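Local coordinates for phosphotransferase system, HPr-related proteins (Thermoanaerobacter tengcongensis, PDB 3LE1), which probably serves as the general, non-sugar-specific phosphocarrier HPr of the phosphoenolpyruvate-dependent sugar phosphotransferase system, at residues A[12-17]-A[48-53]. Residues are numbered along the deposited sequence; the frame is centred on the assembly and turned at random.
Sequences TGLHAR and MGIMSL
Met51 and His15 meet through a single methyl: bent at both chi2 and chi3, the methionine brings CE to 3.7 Å from CD2 of the His15 ring. The same Met51 CE lies 3.4 Å from Leu14 O. Deeper in, the apolar contact continues where Ile50 CG2, anti to the backbone nitrogen, packs 3.9 Å from Leu14 CB. The polar link between the segments is a water, which donates to Leu14 O (2.9 Å) and to Ile50 O (3.0 Å), bridging a turn carbonyl and a helix carbonyl; it also lies above one face of the imidazole, toward the rim. Within 12-17, His15 ND1 donates to Thr12 O (3.0 Å), 15° out of the ring plane; this limits the ring's rotation, and Met51 CE approaches CD2 obliquely. With an alanine in place of His15, Thr12 O would probably lose this donor, and Met51 CE the ring it packs against. The histidine at the N-terminal end of the first helix is the phosphorylated residue in HPr proteins, consistent with His15 here. Leu14, centre of an inverse gamma turn, and Ile50 both rest on Phe22 of helix 16-26, joining the histidine loop to helix 47-53, whose Leu53 packs against strands 32-37 and 40-43.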
loop_
_atom_site.group_PDB
_atom_site.type_symbol
_atom_site.label_atom_id
_atom_site.label_comp_id
_atom_site.label_asym_id
_atom_site.label_seq_id
_atom_site.Cartn_x
_atom_site.Cartn_y
_atom_site.Cartn_z
ATOM N N THR A 12 7.831 -4.846 -10.434
ATOM C CA THR A 12 7.949 -5.766 -9.308
ATOM C C THR A 12 6.670 -5.948 -8.502
ATOM O O THR A 12 6.615 -6.796 -7.612
ATOM C CB THR A 12 9.003 -5.271 -8.306
ATOM O OG1 THR A 12 8.541 -4.050 -7.714
ATOM C CG2 THR A 12 10.337 -5.035 -8.994
ATOM N N GLY A 13 5.652 -5.144 -8.789
ATOM C CA GLY A 13 4.484 -5.095 -7.926
ATOM C C GLY A 13 4.927 -4.772 -6.508
ATOM O O GLY A 13 5.931 -4.089 -6.310
ATOM N N LEU A 14 4.194 -5.267 -5.517
ATOM C CA LEU A 14 4.586 -5.080 -4.129
ATOM C C LEU A 14 5.503 -6.202 -3.648
ATOM O O LEU A 14 5.109 -7.067 -2.856
ATOM C CB LEU A 14 3.356 -4.939 -3.230
ATOM C CG LEU A 14 2.493 -3.708 -3.508
ATOM C CD1 LEU A 14 1.457 -3.531 -2.410
ATOM C CD2 LEU A 14 3.362 -2.455 -3.625
ATOM N N HIS A 15 6.734 -6.179 -4.145
ATOM C CA HIS A 15 7.748 -7.152 -3.766
ATOM C C HIS A 15 9.089 -6.458 -3.607
ATOM O O HIS A 15 9.291 -5.372 -4.142
ATOM C CB HIS A 15 7.854 -8.242 -4.834
ATOM C CG HIS A 15 6.647 -9.121 -4.914
ATOM N ND1 HIS A 15 5.572 -8.838 -5.727
ATOM C CD2 HIS A 15 6.341 -10.278 -4.277
ATOM C CE1 HIS A 15 4.654 -9.779 -5.589
ATOM N NE2 HIS A 15 5.096 -10.662 -4.711
ATOM N N ALA A 16 10.002 -7.082 -2.869
ATOM C CA ALA A 16 11.362 -6.558 -2.751
ATOM C C ALA A 16 11.370 -5.085 -2.358
ATOM O O ALA A 16 10.606 -4.669 -1.483
ATOM C CB ALA A 16 12.134 -6.770 -4.055
ATOM N N ARG A 17 12.226 -4.298 -3.000
ATOM C CA ARG A 17 12.392 -2.897 -2.612
ATOM C C ARG A 17 11.078 -2.130 -2.425
ATOM O O ARG A 17 10.828 -1.592 -1.342
ATOM C CB ARG A 17 13.318 -2.139 -3.573
ATOM C CG ARG A 17 13.464 -0.680 -3.172
ATOM C CD ARG A 17 14.720 -0.035 -3.725
ATOM N NE ARG A 17 15.117 1.110 -2.906
ATOM C CZ ARG A 17 14.641 2.341 -3.057
ATOM N NH1 ARG A 17 13.738 2.590 -3.994
ATOM N NH2 ARG A 17 15.062 3.325 -2.269
ATOM N N MET A 48 4.985 -9.560 5.990
ATOM C CA MET A 48 4.450 -10.898 5.740
ATOM C C MET A 48 3.080 -10.802 5.066
ATOM O O MET A 48 2.781 -11.552 4.134
ATOM C CB MET A 48 4.360 -11.705 7.040
ATOM C CG MET A 48 3.801 -13.120 6.857
ATOM S SD MET A 48 3.624 -14.028 8.409
ATOM C CE MET A 48 3.131 -15.625 7.782
ATOM N N GLY A 49 2.260 -9.862 5.538
ATOM C CA GLY A 49 0.944 -9.637 4.966
ATOM C C GLY A 49 1.018 -9.180 3.518
ATOM O O GLY A 49 0.349 -9.726 2.651
ATOM N N ILE A 50 1.832 -8.163 3.262
ATOM C CA ILE A 50 2.073 -7.714 1.896
ATOM C C ILE A 50 2.470 -8.891 0.999
ATOM O O ILE A 50 1.890 -9.090 -0.070
ATOM C CB ILE A 50 3.139 -6.590 1.854
ATOM C CG1 ILE A 50 2.647 -5.377 2.654
ATOM C CG2 ILE A 50 3.458 -6.186 0.418
ATOM C CD1 ILE A 50 1.384 -4.746 2.087
ATOM N N MET A 51 3.433 -9.688 1.454
ATOM C CA MET A 51 3.877 -10.855 0.698
ATOM C C MET A 51 2.724 -11.801 0.411
ATOM O O MET A 51 2.546 -12.253 -0.726
ATOM C CB MET A 51 4.951 -11.612 1.468
ATOM C CG MET A 51 6.211 -10.815 1.724
ATOM S SD MET A 51 7.210 -10.628 0.245
ATOM C CE MET A 51 6.308 -9.375 -0.671
ATOM N N SER A 52 1.950 -12.099 1.452
ATOM C CA SER A 52 0.804 -12.997 1.340
ATOM C C SER A 52 -0.152 -12.518 0.262
ATOM O O SER A 52 -0.752 -13.314 -0.460
ATOM C CB SER A 52 0.049 -13.067 2.667
ATOM O OG SER A 52 -0.962 -12.070 2.732
ATOM N N LEU A 53 -0.295 -11.205 0.160
ATOM C CA LEU A 53 -1.264 -10.617 -0.749
ATOM C C LEU A 53 -0.926 -10.881 -2.229
ATOM O O LEU A 53 -1.827 -10.994 -3.057
ATOM C CB LEU A 53 -1.386 -9.125 -0.451
ATOM C CG LEU A 53 -2.774 -8.487 -0.488
ATOM C CD1 LEU A 53 -2.903 -7.514 -1.622
ATOM C CD2 LEU A 53 -3.896 -9.521 -0.544
HETATM O O HOH W 1 2.797 -8.781 -2.921
#